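Local coordinates for Nrps/pks (Streptomyces albus, PDB 4OPE), which probably catalyses the decarboxylative condensation that extends the acyl chain, as ketosynthase domain KS7 of OzmH, in oxazolomycin biosynthesis, at residues A[19-23]-A[24-28]; A[27-30]-A[31-35]; A[362-365]-A[366-370]. All blocks are in the same frame, centred on the assembly; numbering follows the deposited sequence.

Contact 1. Residues A[19-23]-A[24-28]; sequences PKADD and LAQFW
The backbone N of Q26 is held by D23 in two ways. Its main bond runs to the carboxylate, with Q26 N 3.1 Å from D23 OD1 and an N-H...O angle of 157°. The amide meets OD1 nearly along the C-O axis of the carboxylate. The second bond, to D23 O, is weak. D23 O has a straighter bond with the next amide, at 3.0 Å from F27 N, and this donor lies in the carbonyl plane. The OD1 bond is possible because D23 CG sits between its own backbone N and carbonyl carbon (chi1 51°), which turns the carboxylate back over the first turn. D23 is thus the N-cap of helix 24-33, the helix that follows strand 9-17 in this thiolase-type ketosynthase. The negative charge at this end would suit the helix dipole. A25 CB lies beside the same carboxylate, 3.7 Å from D23 OD1.

Before the cap the loop closes on the helix through small van der Waals contacts. A21 CB rests against the backbone of F27 and reaches its side chain at CB, 3.9 Å away. Q26 CG is anti to the backbone N (chi1 -170°) and lies 3.4 Å from K20 O. The bend at chi2 then turns the amide off along the helix, where OE1 accepts from R29 NH2. D22 points away from the helix, and its OD2 is hydrogen-bonded to S71 OG.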
ATOM      1  N   PRO A  19      -3.859 -11.516  20.589  1.00 35.93           N
ATOM      2  CA  PRO A  19      -4.353 -12.732  21.174  1.00 36.08           C
ATOM      3  C   PRO A  19      -4.440 -12.649  22.690  1.00 38.13           C
ATOM      4  O   PRO A  19      -3.439 -12.322  23.344  1.00 37.60           O
ATOM      5  CB  PRO A  19      -3.323 -13.743  20.744  1.00 36.40           C
ATOM      6  CG  PRO A  19      -2.939 -13.265  19.404  1.00 35.59           C
ATOM      7  CD  PRO A  19      -2.829 -11.794  19.588  1.00 35.57           C
ATOM      8  N   LYS A  20      -5.649 -12.928  23.220  1.00 38.53           N
ATOM      9  CA  LYS A  20      -5.926 -12.897  24.633  1.00 39.37           C
ATOM     10  C   LYS A  20      -5.792 -11.499  25.227  1.00 38.08           C
ATOM     11  O   LYS A  20      -5.626 -11.330  26.432  1.00 41.33           O
ATOM     12  CB  LYS A  20      -5.004 -13.897  25.353  1.00 41.98           C
ATOM     13  CG  LYS A  20      -5.218 -15.315  24.871  1.00 44.82           C
ATOM     14  CD  LYS A  20      -4.654 -16.291  25.872  1.00 50.73           C
ATOM     15  CE  LYS A  20      -4.920 -17.722  25.452  1.00 56.00           C
ATOM     16  NZ  LYS A  20      -6.381 -18.018  25.361  1.00 59.82           N
ATOM     17  N   ALA A  21      -5.842 -10.485  24.386  1.00 36.79           N
ATOM     18  CA  ALA A  21      -5.650  -9.123  24.842  1.00 35.58           C
ATOM     19  C   ALA A  21      -6.607  -8.222  24.070  1.00 36.84           C
ATOM     20  O   ALA A  21      -6.343  -7.824  22.925  1.00 37.37           O
ATOM     21  CB  ALA A  21      -4.205  -8.695  24.660  1.00 33.42           C
ATOM     22  N   ASP A  22      -7.727  -7.901  24.690  1.00 38.90           N
ATOM     23  CA  ASP A  22      -8.734  -7.067  24.023  1.00 43.27           C
ATOM     24  C   ASP A  22      -8.452  -5.580  24.150  1.00 43.22           C
ATOM     25  O   ASP A  22      -9.036  -4.767  23.459  1.00 44.44           O
ATOM     26  CB  ASP A  22     -10.140  -7.442  24.477  1.00 46.87           C
ATOM     27  CG  ASP A  22     -10.680  -8.678  23.707  1.00 54.92           C
ATOM     28  OD1 ASP A  22     -10.333  -8.859  22.470  1.00 58.42           O
ATOM     29  OD2 ASP A  22     -11.442  -9.447  24.344  1.00 54.28           O
ATOM     30  N   ASP A  23      -7.505  -5.239  25.008  1.00 43.88           N
ATOM     31  CA  ASP A  23      -6.950  -3.911  25.049  1.00 40.54           C
ATOM     32  C   ASP A  23      -5.530  -4.019  25.573  1.00 36.94           C
ATOM     33  O   ASP A  23      -5.114  -5.055  26.078  1.00 37.37           O
ATOM     34  CB  ASP A  23      -7.811  -3.026  25.966  1.00 43.28           C
ATOM     35  CG  ASP A  23      -8.059  -3.660  27.355  1.00 45.99           C
ATOM     36  OD1 ASP A  23      -7.147  -4.151  28.040  1.00 42.54           O
ATOM     37  OD2 ASP A  23      -9.207  -3.648  27.783  1.00 61.58           O
ATOM     38  N   LEU A  24      -4.827  -2.915  25.502  1.00 35.01           N
ATOM     39  CA  LEU A  24      -3.438  -2.848  25.823  1.00 36.32           C
ATOM     40  C   LEU A  24      -3.096  -3.035  27.281  1.00 36.93           C
ATOM     41  O   LEU A  24      -1.948  -3.388  27.594  1.00 36.71           O
ATOM     42  CB  LEU A  24      -2.855  -1.528  25.357  1.00 36.75           C
ATOM     43  CG  LEU A  24      -2.843  -1.304  23.840  1.00 38.26           C
ATOM     44  CD1 LEU A  24      -1.614  -0.452  23.468  1.00 39.88           C
ATOM     45  CD2 LEU A  24      -2.864  -2.580  23.030  1.00 37.42           C
ATOM     46  N   ALA A  25      -4.046  -2.816  28.174  1.00 35.79           N
ATOM     47  CA  ALA A  25      -3.776  -3.114  29.584  1.00 36.25           C
ATOM     48  C   ALA A  25      -3.629  -4.607  29.761  1.00 35.34           C
ATOM     49  O   ALA A  25      -2.758  -5.079  30.479  1.00 36.08           O
ATOM     50  CB  ALA A  25      -4.880  -2.592  30.475  1.00 36.33           C
ATOM     51  N   GLN A  26      -4.489  -5.345  29.083  1.00 36.16           N
ATOM     52  CA  GLN A  26      -4.446  -6.789  29.124  1.00 38.08           C
ATOM     53  C   GLN A  26      -3.208  -7.259  28.346  1.00 36.62           C
ATOM     54  O   GLN A  26      -2.516  -8.153  28.773  1.00 37.48           O
ATOM     55  CB  GLN A  26      -5.775  -7.347  28.599  1.00 41.46           C
ATOM     56  CG  GLN A  26      -5.964  -8.838  28.792  1.00 47.54           C
ATOM     57  CD  GLN A  26      -5.733  -9.278  30.226  1.00 52.74           C
ATOM     58  OE1 GLN A  26      -6.323  -8.711  31.150  1.00 64.03           O
ATOM     59  NE2 GLN A  26      -4.868 -10.273  30.429  1.00 50.60           N
ATOM     60  N   PHE A  27      -2.858  -6.587  27.262  1.00 34.36           N
ATOM     61  CA  PHE A  27      -1.661  -6.936  26.543  1.00 34.57           C
ATOM     62  C   PHE A  27      -0.462  -6.834  27.440  1.00 35.64           C
ATOM     63  O   PHE A  27       0.413  -7.715  27.449  1.00 37.08           O
ATOM     64  CB  PHE A  27      -1.509  -5.980  25.355  1.00 35.87           C
ATOM     65  CG  PHE A  27      -0.447  -6.362  24.328  1.00 33.19           C
ATOM     66  CD1 PHE A  27      -0.268  -7.665  23.933  1.00 33.27           C
ATOM     67  CD2 PHE A  27       0.327  -5.377  23.726  1.00 32.07           C
ATOM     68  CE1 PHE A  27       0.678  -7.982  22.955  1.00 32.95           C
ATOM     69  CE2 PHE A  27       1.262  -5.688  22.748  1.00 31.90           C
ATOM     70  CZ  PHE A  27       1.443  -6.984  22.368  1.00 31.58           C
ATOM     71  N   TRP A  28      -0.422  -5.760  28.217  1.00 37.41           N
ATOM     72  CA  TRP A  28       0.732  -5.489  29.072  1.00 36.73           C
ATOM     73  C   TRP A  28       0.872  -6.537  30.149  1.00 36.90           C
ATOM     74  O   TRP A  28       1.937  -7.050  30.325  1.00 35.46           O
ATOM     75  CB  TRP A  28       0.700  -4.103  29.685  1.00 34.60           C
ATOM     76  CG  TRP A  28       1.862  -3.918  30.621  1.00 35.76           C
ATOM     77  CD1 TRP A  28       1.808  -3.747  31.976  1.00 34.95           C
ATOM     78  CD2 TRP A  28       3.262  -3.950  30.284  1.00 36.09           C
ATOM     79  NE1 TRP A  28       3.068  -3.647  32.494  1.00 36.57           N
ATOM     80  CE2 TRP A  28       3.983  -3.761  31.486  1.00 36.43           C
ATOM     81  CE3 TRP A  28       3.972  -4.116  29.095  1.00 34.92           C
ATOM     82  CZ2 TRP A  28       5.371  -3.715  31.528  1.00 36.64           C
ATOM     83  CZ3 TRP A  28       5.390  -4.049  29.135  1.00 35.55           C
ATOM     84  CH2 TRP A  28       6.059  -3.864  30.342  1.00 36.72           C
TER

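Contact 2. Residues A[27-30]-A[31-35]; sequences FWRN and LREGR
Residues 27-30 and 31-35 form the last turns of helix 24-33 and the exit from it. L31 N, R32 N and E33 N bond to the carbonyls four residues back; the link from R32 N to W28 O is 2.8 Å. At G34 the chain leaves helical geometry with a phi of 67°. R35 N then turns back to N30 O, at 2.9 Å and an N-H...O angle of 172°. G34 N reaches L31 O within the same turn.

The side chain of N30 repeats this link between the same two residues. R35 is extended from CG to NE and runs alongside N30, pointing the same way. Its NH1 donates to N30 OD1 at 3.0 Å. The oxygen lies in the guanidinium plane, but the donor stands above the amide plane, with the two planes 86° apart.

L31 CD1 sits over the centre of one face of the buried F27 ring, a CH-pi contact of 3.9 Å to the centroid. The same methyl is 4.0 Å from W28 CE3. On the more exposed flank, R32 lays its aliphatic chain over one face of the W28 indole, with CD 3.5 Å from W28 NE1. Its NH2 forms a salt bridge with E372. R29 and E33 run side by side there but meet only through a CH contact, R29 CG to E33 OE2 at 3.5 Å, with their charged groups apart. R29 NH1 forms a salt bridge with E475. The positive phi of G34 and the paired bonds back into the last turn are those of a Schellman motif.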
ATOM      1  N   PHE A  27      -2.858  -6.587  27.262  1.00 34.36           N
ATOM      2  CA  PHE A  27      -1.661  -6.936  26.543  1.00 34.57           C
ATOM      3  C   PHE A  27      -0.462  -6.834  27.440  1.00 35.64           C
ATOM      4  O   PHE A  27       0.413  -7.715  27.449  1.00 37.08           O
ATOM      5  CB  PHE A  27      -1.509  -5.980  25.355  1.00 35.87           C
ATOM      6  CG  PHE A  27      -0.447  -6.362  24.328  1.00 33.19           C
ATOM      7  CD1 PHE A  27      -0.268  -7.665  23.933  1.00 33.27           C
ATOM      8  CD2 PHE A  27       0.327  -5.377  23.726  1.00 32.07           C
ATOM      9  CE1 PHE A  27       0.678  -7.982  22.955  1.00 32.95           C
ATOM     10  CE2 PHE A  27       1.262  -5.688  22.748  1.00 31.90           C
ATOM     11  CZ  PHE A  27       1.443  -6.984  22.368  1.00 31.58           C
ATOM     12  N   TRP A  28      -0.422  -5.760  28.217  1.00 37.41           N
ATOM     13  CA  TRP A  28       0.732  -5.489  29.072  1.00 36.73           C
ATOM     14  C   TRP A  28       0.872  -6.537  30.149  1.00 36.90           C
ATOM     15  O   TRP A  28       1.937  -7.050  30.325  1.00 35.46           O
ATOM     16  CB  TRP A  28       0.700  -4.103  29.685  1.00 34.60           C
ATOM     17  CG  TRP A  28       1.862  -3.918  30.621  1.00 35.76           C
ATOM     18  CD1 TRP A  28       1.808  -3.747  31.976  1.00 34.95           C
ATOM     19  CD2 TRP A  28       3.262  -3.950  30.284  1.00 36.09           C
ATOM     20  NE1 TRP A  28       3.068  -3.647  32.494  1.00 36.57           N
ATOM     21  CE2 TRP A  28       3.983  -3.761  31.486  1.00 36.43           C
ATOM     22  CE3 TRP A  28       3.972  -4.116  29.095  1.00 34.92           C
ATOM     23  CZ2 TRP A  28       5.371  -3.715  31.528  1.00 36.64           C
ATOM     24  CZ3 TRP A  28       5.390  -4.049  29.135  1.00 35.55           C
ATOM     25  CH2 TRP A  28       6.059  -3.864  30.342  1.00 36.72           C
ATOM     26  N   ARG A  29      -0.210  -6.835  30.845  1.00 40.02           N
ATOM     27  CA  ARG A  29      -0.293  -7.936  31.798  1.00 44.19           C
ATOM     28  C   ARG A  29       0.335  -9.218  31.222  1.00 45.04           C
ATOM     29  O   ARG A  29       1.208  -9.873  31.872  1.00 43.04           O
ATOM     30  CB  ARG A  29      -1.764  -8.234  32.076  1.00 51.85           C
ATOM     31  CG  ARG A  29      -2.230  -8.222  33.521  1.00 60.10           C
ATOM     32  CD  ARG A  29      -3.188  -7.063  33.834  1.00 64.03           C
ATOM     33  NE  ARG A  29      -4.365  -7.015  32.954  1.00 65.79           N
ATOM     34  CZ  ARG A  29      -5.160  -5.951  32.802  1.00 66.43           C
ATOM     35  NH1 ARG A  29      -4.941  -4.820  33.485  1.00 67.48           N
ATOM     36  NH2 ARG A  29      -6.180  -6.008  31.951  1.00 62.66           N
ATOM     37  N   ASN A  30      -0.105  -9.563  29.996  1.00 41.14           N
ATOM     38  CA  ASN A  30       0.335 -10.792  29.338  1.00 38.03           C
ATOM     39  C   ASN A  30       1.807 -10.791  29.018  1.00 38.59           C
ATOM     40  O   ASN A  30       2.479 -11.779  29.228  1.00 40.69           O
ATOM     41  CB  ASN A  30      -0.427 -11.013  28.059  1.00 36.52           C
ATOM     42  CG  ASN A  30      -1.886 -11.305  28.290  1.00 34.96           C
ATOM     43  OD1 ASN A  30      -2.345 -11.413  29.443  1.00 33.31           O
ATOM     44  ND2 ASN A  30      -2.644 -11.428  27.183  1.00 33.33           N
ATOM     45  N   LEU A  31       2.312  -9.693  28.470  1.00 39.64           N
ATOM     46  CA  LEU A  31       3.759  -9.558  28.238  1.00 39.30           C
ATOM     47  C   LEU A  31       4.484  -9.654  29.543  1.00 39.33           C
ATOM     48  O   LEU A  31       5.496 -10.294  29.624  1.00 41.69           O
ATOM     49  CB  LEU A  31       4.108  -8.192  27.643  1.00 38.45           C
ATOM     50  CG  LEU A  31       3.566  -7.953  26.239  1.00 38.83           C
ATOM     51  CD1 LEU A  31       3.476  -6.468  25.922  1.00 38.43           C
ATOM     52  CD2 LEU A  31       4.418  -8.658  25.205  1.00 38.80           C
ATOM     53  N   ARG A  32       3.988  -8.975  30.558  1.00 41.44           N
ATOM     54  CA  ARG A  32       4.696  -8.885  31.844  1.00 46.68           C
ATOM     55  C   ARG A  32       4.834 -10.257  32.494  1.00 43.97           C
ATOM     56  O   ARG A  32       5.864 -10.574  32.990  1.00 42.03           O
ATOM     57  CB  ARG A  32       3.979  -7.923  32.830  1.00 52.68           C
ATOM     58  CG  ARG A  32       4.949  -6.985  33.554  1.00 57.82           C
ATOM     59  CD  ARG A  32       4.308  -6.102  34.608  1.00 55.83           C
ATOM     60  NE  ARG A  32       4.243  -6.794  35.886  1.00 56.30           N
ATOM     61  CZ  ARG A  32       5.095  -6.656  36.906  1.00 56.38           C
ATOM     62  NH1 ARG A  32       4.897  -7.381  37.995  1.00 58.20           N
ATOM     63  NH2 ARG A  32       6.133  -5.822  36.870  1.00 55.40           N
ATOM     64  N   GLU A  33       3.789 -11.065  32.440  1.00 46.85           N
ATOM     65  CA  GLU A  33       3.778 -12.392  33.044  1.00 48.92           C
ATOM     66  C   GLU A  33       4.418 -13.483  32.171  1.00 48.74           C
ATOM     67  O   GLU A  33       4.531 -14.644  32.604  1.00 48.79           O
ATOM     68  CB  GLU A  33       2.339 -12.794  33.340  1.00 55.53           C
ATOM     69  CG  GLU A  33       1.660 -11.949  34.425  1.00 63.54           C
ATOM     70  CD  GLU A  33       0.122 -12.006  34.390  1.00 71.87           C
ATOM     71  OE1 GLU A  33      -0.454 -13.051  33.939  1.00 71.03           O
ATOM     72  OE2 GLU A  33      -0.498 -10.978  34.812  1.00 74.49           O
ATOM     73  N   GLY A  34       4.833 -13.132  30.955  1.00 43.45           N
ATOM     74  CA  GLY A  34       5.383 -14.107  30.041  1.00 41.03           C
ATOM     75  C   GLY A  34       4.319 -15.103  29.616  1.00 41.26           C
ATOM     76  O   GLY A  34       4.574 -16.304  29.576  1.00 44.09           O
ATOM     77  N   ARG A  35       3.132 -14.618  29.274  1.00 39.56           N
ATOM     78  CA  ARG A  35       2.040 -15.499  28.957  1.00 39.64           C
ATOM     79  C   ARG A  35       2.088 -16.027  27.551  1.00 41.68           C
ATOM     80  O   ARG A  35       2.309 -15.303  26.600  1.00 38.85           O
ATOM     81  CB  ARG A  35       0.729 -14.787  29.156  1.00 39.67           C
ATOM     82  CG  ARG A  35      -0.506 -15.612  28.822  1.00 38.39           C
ATOM     83  CD  ARG A  35      -1.721 -14.764  29.177  1.00 38.46           C
ATOM     84  NE  ARG A  35      -2.946 -15.528  29.184  1.00 40.74           N
ATOM     85  CZ  ARG A  35      -4.168 -15.020  29.292  1.00 40.53           C
ATOM     86  NH1 ARG A  35      -4.340 -13.709  29.398  1.00 40.96           N
ATOM     87  NH2 ARG A  35      -5.229 -15.829  29.275  1.00 39.72           N
TER
HETATM   88  O   HOH W   1       3.481 -12.910  26.074  1.00 43.83           O

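Contact 3. Residues A[362-365]-A[366-370]; sequences TKVL and LQFRH
T362 to H370 form the C-terminal end of helix 356-370, in the C-terminal half of the thiolase-type ketosynthase fold. The backbone bonds are regular i to i+4 links. F368 N to V364 O is the shortest across the two segments, at 2.8 Å. H370 N closes the last turn on L366 O.

The apolar contacts use side chains four residues apart. V364 CG1 lies over one face of the F368 ring, offset toward its rim, in a CH-pi contact of 4.2 Å to the centroid. This methyl is anti to the V364 backbone N (chi1 170°), which carries it along the helix toward the ring. Strand 416-422 packs on both residues through A417. On another side, T362 and L366 point the same way, with T362 CG2 3.9 Å from L366 CD1. Both touch helix 24-33.

The polar ends turn to other parts of the fold. K363 NZ makes a salt bridge with E309 and a hydrogen bond with Y307 OH. Q367 OE1 accepts from V374 N. T362 OG1 bonds back to M358 O. K363 and Q367 still run side by side, and their nearest side-chain atoms are K363 CE and Q367 OE1, 4.1 Å apart.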
ATOM      1  N   THR A 362       4.070  -1.786  19.773  1.00 30.45           N
ATOM      2  CA  THR A 362       3.269  -1.573  20.947  1.00 30.21           C
ATOM      3  C   THR A 362       3.989  -2.135  22.149  1.00 32.81           C
ATOM      4  O   THR A 362       4.062  -1.511  23.218  1.00 33.89           O
ATOM      5  CB  THR A 362       1.894  -2.219  20.787  1.00 29.99           C
ATOM      6  OG1 THR A 362       1.217  -1.621  19.685  1.00 29.52           O
ATOM      7  CG2 THR A 362       1.031  -2.020  22.007  1.00 30.44           C
ATOM      8  N   LYS A 363       4.582  -3.302  21.983  1.00 35.34           N
ATOM      9  CA  LYS A 363       5.354  -3.878  23.077  1.00 36.60           C
ATOM     10  C   LYS A 363       6.447  -2.947  23.534  1.00 34.91           C
ATOM     11  O   LYS A 363       6.669  -2.817  24.690  1.00 38.16           O
ATOM     12  CB  LYS A 363       5.961  -5.178  22.649  1.00 39.06           C
ATOM     13  CG  LYS A 363       6.702  -5.874  23.755  1.00 41.88           C
ATOM     14  CD  LYS A 363       7.897  -6.566  23.134  1.00 43.50           C
ATOM     15  CE  LYS A 363       8.327  -7.754  23.947  1.00 45.95           C
ATOM     16  NZ  LYS A 363       9.614  -8.283  23.402  1.00 49.32           N
ATOM     17  N   VAL A 364       7.137  -2.291  22.630  1.00 34.27           N
ATOM     18  CA  VAL A 364       8.179  -1.349  23.030  1.00 33.99           C
ATOM     19  C   VAL A 364       7.606  -0.108  23.749  1.00 35.76           C
ATOM     20  O   VAL A 364       8.110   0.331  24.796  1.00 36.36           O
ATOM     21  CB  VAL A 364       8.967  -0.912  21.804  1.00 33.16           C
ATOM     22  CG1 VAL A 364       9.905   0.248  22.126  1.00 33.57           C
ATOM     23  CG2 VAL A 364       9.741  -2.104  21.295  1.00 34.03           C
ATOM     24  N   LEU A 365       6.552   0.468  23.183  1.00 33.89           N
ATOM     25  CA  LEU A 365       5.944   1.607  23.834  1.00 32.79           C
ATOM     26  C   LEU A 365       5.581   1.286  25.269  1.00 32.23           C
ATOM     27  O   LEU A 365       5.778   2.096  26.133  1.00 34.68           O
ATOM     28  CB  LEU A 365       4.707   2.069  23.069  1.00 30.82           C
ATOM     29  CG  LEU A 365       5.014   2.537  21.648  1.00 31.13           C
ATOM     30  CD1 LEU A 365       3.752   2.975  20.914  1.00 30.63           C
ATOM     31  CD2 LEU A 365       6.058   3.646  21.628  1.00 31.14           C
ATOM     32  N   LEU A 366       5.024   0.120  25.521  1.00 32.84           N
ATOM     33  CA  LEU A 366       4.667  -0.267  26.879  1.00 34.75           C
ATOM     34  C   LEU A 366       5.906  -0.435  27.706  1.00 33.22           C
ATOM     35  O   LEU A 366       5.924  -0.089  28.859  1.00 32.16           O
ATOM     36  CB  LEU A 366       3.849  -1.568  26.904  1.00 37.22           C
ATOM     37  CG  LEU A 366       2.477  -1.345  26.274  1.00 39.58           C
ATOM     38  CD1 LEU A 366       1.744  -2.617  25.845  1.00 39.24           C
ATOM     39  CD2 LEU A 366       1.653  -0.485  27.243  1.00 41.02           C
ATOM     40  N   GLN A 367       6.956  -0.961  27.118  1.00 34.14           N
ATOM     41  CA  GLN A 367       8.202  -1.073  27.870  1.00 35.76           C
ATOM     42  C   GLN A 367       8.666   0.341  28.321  1.00 35.90           C
ATOM     43  O   GLN A 367       8.978   0.549  29.502  1.00 35.86           O
ATOM     44  CB  GLN A 367       9.255  -1.869  27.085  1.00 33.84           C
ATOM     45  CG  GLN A 367       8.925  -3.347  27.075  1.00 34.34           C
ATOM     46  CD  GLN A 367      10.020  -4.254  26.503  1.00 34.95           C
ATOM     47  OE1 GLN A 367      10.073  -5.443  26.787  1.00 36.35           O
ATOM     48  NE2 GLN A 367      10.892  -3.695  25.709  1.00 37.07           N
ATOM     49  N   PHE A 368       8.668   1.301  27.399  1.00 35.12           N
ATOM     50  CA  PHE A 368       9.040   2.653  27.736  1.00 35.86           C
ATOM     51  C   PHE A 368       8.190   3.120  28.908  1.00 38.37           C
ATOM     52  O   PHE A 368       8.736   3.599  29.925  1.00 41.42           O
ATOM     53  CB  PHE A 368       8.847   3.600  26.569  1.00 34.59           C
ATOM     54  CG  PHE A 368       9.919   3.527  25.498  1.00 35.37           C
ATOM     55  CD1 PHE A 368      11.162   2.978  25.725  1.00 36.13           C
ATOM     56  CD2 PHE A 368       9.670   4.078  24.246  1.00 35.93           C
ATOM     57  CE1 PHE A 368      12.128   2.969  24.716  1.00 37.01           C
ATOM     58  CE2 PHE A 368      10.629   4.080  23.238  1.00 37.60           C
ATOM     59  CZ  PHE A 368      11.869   3.520  23.478  1.00 37.53           C
ATOM     60  N   ARG A 369       6.876   2.934  28.810  1.00 38.07           N
ATOM     61  CA  ARG A 369       5.982   3.490  29.815  1.00 40.77           C
ATOM     62  C   ARG A 369       6.229   2.898  31.213  1.00 41.91           C
ATOM     63  O   ARG A 369       6.295   3.627  32.177  1.00 38.70           O
ATOM     64  CB  ARG A 369       4.517   3.304  29.447  1.00 43.50           C
ATOM     65  CG  ARG A 369       3.622   3.596  30.647  1.00 49.10           C
ATOM     66  CD  ARG A 369       2.130   3.657  30.348  1.00 57.10           C
ATOM     67  NE  ARG A 369       1.816   4.581  29.245  1.00 67.91           N
ATOM     68  CZ  ARG A 369       0.670   4.601  28.545  1.00 75.05           C
ATOM     69  NH1 ARG A 369      -0.328   3.747  28.811  1.00 76.43           N
ATOM     70  NH2 ARG A 369       0.523   5.482  27.556  1.00 80.86           N
ATOM     71  N   HIS A 370       6.323   1.575  31.307  1.00 41.62           N
ATOM     72  CA  HIS A 370       6.530   0.917  32.570  1.00 41.73           C
ATOM     73  C   HIS A 370       8.005   0.675  32.903  1.00 40.85           C
ATOM     74  O   HIS A 370       8.311   0.186  33.955  1.00 39.71           O
ATOM     75  CB  HIS A 370       5.804  -0.423  32.574  1.00 44.41           C
ATOM     76  CG  HIS A 370       4.346  -0.314  32.307  1.00 44.27           C
ATOM     77  ND1 HIS A 370       3.463   0.192  33.231  1.00 46.41           N
ATOM     78  CD2 HIS A 370       3.608  -0.664  31.234  1.00 46.44           C
ATOM     79  CE1 HIS A 370       2.241   0.170  32.731  1.00 47.02           C
ATOM     80  NE2 HIS A 370       2.299  -0.353  31.521  1.00 47.07           N
TER

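In the fold
Contacts 1 and 2 lie at the start and the end of helix 24-33, with centres about 8 Å apart. They share F27 and W28. K20 O and N30 ND2, 3.1 Å apart, probably hydrogen-bond, tying the loop before the helix to its last turns. Contact 3 lies on helix 356-370, its centre about 13 Å from that of contact 1 and about 12 Å from that of contact 2. The two helices pack through L24, F27 and W28 on T362, L366 and H370. L24 CD1 is 3.4 Å from T362 CG2, and F27 CD2 is 3.8 Å from L366 CD1. The W28 and H370 rings stack. The interface joins the N- and C-terminal ketosynthase family regions within one chain.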